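Local coordinates for protein pyocin S8 (Pseudomonas aeruginosa, PDB 6W0V) that is a bacteriocin whose nuclease domain, here in complex with its cognate immunity protein, probably cuts DNA through an H-N-H motif, at residues R38-K43 with R49-V54; P80-A85 with V116-M121. The protein carries 1 engineered substitution. All blocks are in the same frame, centred on the assembly; numbering follows the deposited sequence.

Interaction 1. Residues R38-K43 with R49-V54; sequences RGKEFK and REQFWV
Phe-42 and Gln-51 start their side chains alike: in each, CG lies beside the backbone N and anti to the carbonyl carbon (chi1 -62° and -66°). From there the glutamine runs out extended, and its amide comes obliquely against the CD1–CE1 side of the phenylalanine ring, with the two planes 46° apart. CE1 of Phe-42 is the focus of the contact, with CD of Gln-51 3.3 Å away and OE1 of Gln-51 equally close. NE2 of Gln-51 sits beside the CD1–CE1 bond of Phe-42, 3.5 Å from CE1 and 3.6 Å from CD1. Behind the amide, CB of Gln-51 meets the ring edge in its plane, 3.8 Å from Phe-42 CE1, so aliphatic and amide parts of one residue both touch the ring.

The polar end of the glutamine meets residues 40-41 through water. One water donates to Gln-51 OE1 at 2.7 Å and accepts from Lys-40 NZ at 3.2 Å. Two more waters lie within bonding distance of Glu-41 O, each with more possible acceptors than hydrogens to give; one of them is also 2.8 Å from Gln-51 OE1, and the other is weakly bonded by Gln-51 NE2. The direct bond of NE2 is to Asp-47 OD1, one helical turn earlier, which helps to set the amide's rotation; OD2 of the same aspartate takes the N-H of Lys-43. Lys-40 NZ likewise bonds to Gln-36 O.

The contact thus joins strand 41-42 to the second turn of helix 45-57, the next element in the chain. Phe-42 packs on Leu-37 of helix 31-37 and edge-to-face with Phe-48 of helix 45-57, while its strand pairs antiparallel with strand 4-5.

Interaction 2. Residues P80-A85 with V116-M121; sequences PFTPKA and VMTPKM
Thr-82 reaches toward Pro-119, and its two branches leave CB for different tasks. The methyl CG2, anti to the carbonyl carbon, presses against CD of the Pro-119 ring, 3.3 Å away and closer than two carbons normally pack. The same methyl rests 4.0 Å from Thr-118 CA and equally far from Thr-118 CG2. The hydroxyl OG1 (chi1 71°), tucked between backbone N and carbonyl carbon, only grazes Pro-119 CD at 3.9 Å; it turns back to donate to Pro-83 O at 2.8 Å, standing 40° out of that carbonyl plane.

Strand 114-117 and helix 119-122 are consistent with the second strand and the helix of the beta-beta-alpha finger of H-N-H nucleases. Thr-118 is the N-cap of this helix, its OG1 accepting from Met-121 N at 3.3 Å with an N-H...O angle of 161°. Glu-86 OE2 also hydrogen-bonds that hydroxyl, linking the cap to the chain just beyond Ala-85.

Further out, the aliphatic chain of Lys-120 passes Ala-85, its CD 3.7 Å from Ala-85 O, before the ammonium end turns off at the last torsion.

How the interactions relate
The two contacts lie on opposite sides of the chain's centre, about 21 Å apart between centres, and helix 45-57 spans the distance: Trp-53 packs on Pro-80, and Phe-52 and Trp-53 both meet Val-116. Interaction 1 is partly buried, joins elements close in sequence and relies on one ring, one amide and bridging waters. Interaction 2 is mostly buried, brings together segments 31 residues apart and relies on methyl-to-proline packing. Their relation to the immunity protein differs as well. Phe-81 O bonds to Tyr-52 of that chain and the Phe-81 ring stacks on its Phe-51, whereas the 38-43/49-54 pair approaches it just through a weak, long ion pair of Arg-49 with Glu-27 of the immunity protein.

Interaction 1. Residues R38-K43 with R49-V54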
loop_
_atom_site.group_PDB
_atom_site.type_symbol
_atom_site.label_atom_id
_atom_site.label_comp_id
_atom_site.label_asym_id
_atom_site.label_seq_id
_atom_site.Cartn_x
_atom_site.Cartn_y
_atom_site.Cartn_z
ATOM N N ARG A 38 0.347 17.708 -11.602
ATOM C CA ARG A 38 0.359 19.178 -11.631
ATOM C C ARG A 38 -0.538 19.663 -12.765
ATOM O O ARG A 38 -0.400 19.204 -13.904
ATOM C CB ARG A 38 1.783 19.686 -11.811
ATOM C CG ARG A 38 1.837 21.197 -11.930
ATOM C CD ARG A 38 3.243 21.687 -12.098
ATOM N NE ARG A 38 3.907 20.988 -13.185
ATOM C CZ ARG A 38 4.762 19.983 -13.043
ATOM N NH1 ARG A 38 5.052 19.504 -11.843
ATOM N NH2 ARG A 38 5.303 19.446 -14.122
ATOM N N GLY A 39 -1.423 20.600 -12.440
ATOM C CA GLY A 39 -2.264 21.270 -13.441
ATOM C C GLY A 39 -3.501 20.467 -13.783
ATOM O O GLY A 39 -4.375 20.979 -14.527
ATOM N N LYS A 40 -3.611 19.249 -13.278
ATOM C CA LYS A 40 -4.815 18.452 -13.542
ATOM C C LYS A 40 -5.845 18.751 -12.471
ATOM O O LYS A 40 -5.459 19.135 -11.342
ATOM C CB LYS A 40 -4.470 16.968 -13.586
ATOM C CG LYS A 40 -3.497 16.611 -14.688
ATOM C CD LYS A 40 -3.279 15.136 -14.781
ATOM C CE LYS A 40 -2.442 14.753 -15.977
ATOM N NZ LYS A 40 -2.036 13.333 -15.901
ATOM N N GLU A 41 -7.102 18.554 -12.832
ATOM C CA GLU A 41 -8.228 18.658 -11.890
ATOM C C GLU A 41 -8.293 17.333 -11.136
ATOM O O GLU A 41 -8.094 16.271 -11.749
ATOM C CB GLU A 41 -9.556 18.919 -12.594
ATOM C CG GLU A 41 -10.712 19.043 -11.620
ATOM C CD GLU A 41 -12.094 18.960 -12.237
ATOM O OE1 GLU A 41 -12.918 19.835 -11.926
ATOM O OE2 GLU A 41 -12.349 18.011 -13.006
ATOM N N PHE A 42 -8.538 17.426 -9.845
ATOM C CA PHE A 42 -8.869 16.292 -8.969
ATOM C C PHE A 42 -10.235 16.534 -8.383
ATOM O O PHE A 42 -10.529 17.667 -8.028
ATOM C CB PHE A 42 -7.777 16.116 -7.933
ATOM C CG PHE A 42 -6.507 15.804 -8.656
ATOM C CD1 PHE A 42 -6.248 14.514 -9.073
ATOM C CD2 PHE A 42 -5.663 16.822 -9.054
ATOM C CE1 PHE A 42 -5.105 14.245 -9.795
ATOM C CE2 PHE A 42 -4.515 16.545 -9.769
ATOM C CZ PHE A 42 -4.244 15.254 -10.140
ATOM N N LYS A 43 -11.064 15.510 -8.363
ATOM C CA LYS A 43 -12.470 15.670 -7.939
ATOM C C LYS A 43 -12.536 15.577 -6.425
ATOM O O LYS A 43 -13.549 15.938 -5.854
ATOM C CB LYS A 43 -13.332 14.603 -8.604
ATOM C CG LYS A 43 -13.352 14.685 -10.118
ATOM C CD LYS A 43 -13.601 16.071 -10.634
ATOM C CE LYS A 43 -14.868 16.676 -10.073
ATOM N NZ LYS A 43 -16.074 15.906 -10.460
ATOM N N ARG A 49 -5.244 10.961 -4.738
ATOM C CA ARG A 49 -4.467 9.853 -4.155
ATOM C C ARG A 49 -4.393 8.738 -5.195
ATOM O O ARG A 49 -3.324 8.138 -5.362
ATOM C CB ARG A 49 -5.108 9.379 -2.857
ATOM C CG ARG A 49 -4.384 8.183 -2.266
ATOM C CD ARG A 49 -5.064 6.911 -2.680
ATOM N NE ARG A 49 -6.336 6.819 -1.993
ATOM C CZ ARG A 49 -7.276 5.949 -2.314
ATOM N NH1 ARG A 49 -8.408 5.909 -1.638
ATOM N NH2 ARG A 49 -7.067 5.106 -3.310
ATOM N N GLU A 50 -5.511 8.440 -5.838
ATOM C CA GLU A 50 -5.530 7.353 -6.839
ATOM C C GLU A 50 -4.591 7.710 -7.982
ATOM O O GLU A 50 -3.776 6.905 -8.382
ATOM C CB GLU A 50 -6.927 7.138 -7.375
ATOM C CG GLU A 50 -7.804 6.456 -6.378
ATOM C CD GLU A 50 -9.172 6.138 -6.929
ATOM O OE1 GLU A 50 -9.417 6.447 -8.112
ATOM O OE2 GLU A 50 -9.977 5.583 -6.175
ATOM N N GLN A 51 -4.713 8.904 -8.524
ATOM C CA GLN A 51 -3.904 9.255 -9.702
ATOM C C GLN A 51 -2.444 9.281 -9.279
ATOM O O GLN A 51 -1.587 8.947 -10.077
ATOM C CB GLN A 51 -4.373 10.582 -10.265
ATOM C CG GLN A 51 -5.776 10.476 -10.824
ATOM C CD GLN A 51 -6.098 11.667 -11.679
ATOM O OE1 GLN A 51 -5.238 12.169 -12.397
ATOM N NE2 GLN A 51 -7.333 12.133 -11.570
ATOM N N PHE A 52 -2.197 9.680 -8.043
ATOM C CA PHE A 52 -0.846 9.715 -7.455
ATOM C C PHE A 52 -0.255 8.311 -7.534
ATOM O O PHE A 52 0.804 8.088 -8.133
ATOM C CB PHE A 52 -0.976 10.232 -6.031
ATOM C CG PHE A 52 0.307 10.276 -5.269
ATOM C CD1 PHE A 52 0.847 9.124 -4.728
ATOM C CD2 PHE A 52 0.961 11.479 -5.092
ATOM C CE1 PHE A 52 2.021 9.186 -4.006
ATOM C CE2 PHE A 52 2.131 11.542 -4.366
ATOM C CZ PHE A 52 2.660 10.394 -3.830
ATOM N N TRP A 53 -0.964 7.366 -6.952
ATOM C CA TRP A 53 -0.414 5.998 -6.875
ATOM C C TRP A 53 -0.413 5.364 -8.252
ATOM O O TRP A 53 0.505 4.600 -8.518
ATOM C CB TRP A 53 -1.175 5.174 -5.861
ATOM C CG TRP A 53 -0.845 5.636 -4.487
ATOM C CD1 TRP A 53 -1.699 6.175 -3.582
ATOM C CD2 TRP A 53 0.458 5.682 -3.891
ATOM N NE1 TRP A 53 -1.030 6.506 -2.445
ATOM C CE2 TRP A 53 0.296 6.214 -2.600
ATOM C CE3 TRP A 53 1.733 5.282 -4.292
ATOM C CZ2 TRP A 53 1.359 6.354 -1.714
ATOM C CZ3 TRP A 53 2.784 5.432 -3.421
ATOM C CH2 TRP A 53 2.600 5.966 -2.151
ATOM N N VAL A 54 -1.389 5.676 -9.089
ATOM C CA VAL A 54 -1.379 5.191 -10.491
ATOM C C VAL A 54 -0.116 5.708 -11.160
ATOM O O VAL A 54 0.542 4.957 -11.859
ATOM C CB VAL A 54 -2.642 5.612 -11.247
ATOM C CG1 VAL A 54 -2.488 5.460 -12.747
ATOM C CG2 VAL A 54 -3.841 4.840 -10.740
HETATM O O HOH W 1 -2.792 11.677 -13.310
HETATM O O HOH W 2 -9.712 14.174 -11.939
HETATM O O HOH W 3 -6.611 14.445 -13.209
#

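Interaction 2. Residues P80-A85 with V116-M121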
loop_
_atom_site.group_PDB
_atom_site.type_symbol
_atom_site.label_atom_id
_atom_site.label_comp_id
_atom_site.label_asym_id
_atom_site.label_seq_id
_atom_site.Cartn_x
_atom_site.Cartn_y
_atom_site.Cartn_z
ATOM N N PRO A 80 -0.181 1.822 -1.475
ATOM C CA PRO A 80 0.555 0.618 -1.139
ATOM C C PRO A 80 0.613 0.465 0.380
ATOM O O PRO A 80 0.710 1.411 1.128
ATOM C CB PRO A 80 1.940 0.820 -1.740
ATOM C CG PRO A 80 2.077 2.317 -1.858
ATOM C CD PRO A 80 0.675 2.844 -2.075
ATOM N N PHE A 81 0.564 -0.776 0.817
ATOM C CA PHE A 81 0.834 -1.118 2.215
ATOM C C PHE A 81 2.291 -0.838 2.502
ATOM O O PHE A 81 3.156 -1.102 1.649
ATOM C CB PHE A 81 0.562 -2.594 2.438
ATOM C CG PHE A 81 -0.897 -2.902 2.539
ATOM C CD1 PHE A 81 -1.677 -3.007 1.406
ATOM C CD2 PHE A 81 -1.495 -3.039 3.779
ATOM C CE1 PHE A 81 -3.030 -3.275 1.511
ATOM C CE2 PHE A 81 -2.849 -3.305 3.878
ATOM C CZ PHE A 81 -3.614 -3.414 2.744
ATOM N N THR A 82 2.544 -0.357 3.702
ATOM C CA THR A 82 3.912 -0.239 4.220
ATOM C C THR A 82 4.282 -1.594 4.773
ATOM O O THR A 82 3.408 -2.421 5.048
ATOM C CB THR A 82 4.034 0.811 5.321
ATOM O OG1 THR A 82 3.401 0.340 6.501
ATOM C CG2 THR A 82 3.398 2.118 4.926
ATOM N N PRO A 83 5.580 -1.823 5.011
ATOM C CA PRO A 83 5.974 -2.966 5.814
ATOM C C PRO A 83 5.208 -2.869 7.132
ATOM O O PRO A 83 4.911 -1.785 7.613
ATOM C CB PRO A 83 7.480 -2.808 5.995
ATOM C CG PRO A 83 7.887 -1.968 4.809
ATOM C CD PRO A 83 6.727 -1.021 4.566
ATOM N N LYS A 84 4.905 -4.022 7.695
ATOM C CA LYS A 84 4.150 -4.114 8.955
ATOM C C LYS A 84 4.799 -3.228 10.018
ATOM O O LYS A 84 4.058 -2.585 10.762
ATOM C CB LYS A 84 4.121 -5.565 9.413
ATOM C CG LYS A 84 3.432 -5.750 10.745
ATOM C CD LYS A 84 3.282 -7.173 11.126
ATOM C CE LYS A 84 2.737 -7.293 12.524
ATOM N NZ LYS A 84 2.118 -8.618 12.715
ATOM N N ALA A 85 6.129 -3.191 10.072
ATOM C CA ALA A 85 6.907 -2.482 11.112
ATOM C C ALA A 85 6.561 -0.992 11.062
ATOM O O ALA A 85 6.749 -0.304 12.076
ATOM C CB ALA A 85 8.383 -2.700 10.901
ATOM N N VAL A 116 5.221 11.705 1.517
ATOM C CA VAL A 116 4.754 10.323 1.753
ATOM C C VAL A 116 5.425 9.836 3.029
ATOM O O VAL A 116 6.623 10.058 3.218
ATOM C CB VAL A 116 4.984 9.434 0.536
ATOM C CG1 VAL A 116 4.562 8.007 0.841
ATOM C CG2 VAL A 116 4.224 9.990 -0.647
ATOM N N MET A 117 4.614 9.261 3.899
ATOM C CA MET A 117 5.046 8.825 5.233
ATOM C C MET A 117 4.471 7.445 5.466
ATOM O O MET A 117 3.393 7.149 4.962
ATOM C CB MET A 117 4.496 9.755 6.308
ATOM C CG MET A 117 4.956 11.161 6.140
ATOM S SD MET A 117 4.365 12.074 7.536
ATOM C CE MET A 117 5.506 13.452 7.518
ATOM N N THR A 118 5.159 6.650 6.252
ATOM C CA THR A 118 4.529 5.450 6.817
ATOM C C THR A 118 3.548 5.917 7.875
ATOM O O THR A 118 3.701 7.002 8.432
ATOM C CB THR A 118 5.585 4.532 7.406
ATOM O OG1 THR A 118 6.190 5.273 8.466
ATOM C CG2 THR A 118 6.587 4.099 6.361
ATOM N N PRO A 119 2.517 5.114 8.179
ATOM C CA PRO A 119 1.603 5.433 9.269
ATOM C C PRO A 119 2.358 5.727 10.565
ATOM O O PRO A 119 1.969 6.622 11.274
ATOM C CB PRO A 119 0.778 4.154 9.379
ATOM C CG PRO A 119 0.720 3.666 7.957
ATOM C CD PRO A 119 2.109 3.926 7.423
ATOM N N LYS A 120 3.400 4.944 10.840
ATOM C CA LYS A 120 4.202 5.074 12.078
ATOM C C LYS A 120 4.741 6.500 12.159
ATOM O O LYS A 120 4.650 7.107 13.234
ATOM C CB LYS A 120 5.344 4.061 12.091
ATOM C CG LYS A 120 6.179 4.062 13.357
ATOM C CD LYS A 120 7.397 3.174 13.249
ATOM C CE LYS A 120 8.464 3.509 14.269
ATOM N NZ LYS A 120 8.912 4.920 14.168
ATOM N N MET A 121 5.281 7.014 11.056
ATOM C CA MET A 121 5.807 8.399 11.016
ATOM C C MET A 121 4.628 9.369 11.001
ATOM O O MET A 121 4.667 10.360 11.737
ATOM C CB MET A 121 6.683 8.633 9.784
ATOM C CG MET A 121 8.081 8.075 9.936
ATOM S SD MET A 121 8.789 8.353 11.588
ATOM C CE MET A 121 8.551 10.119 11.770
#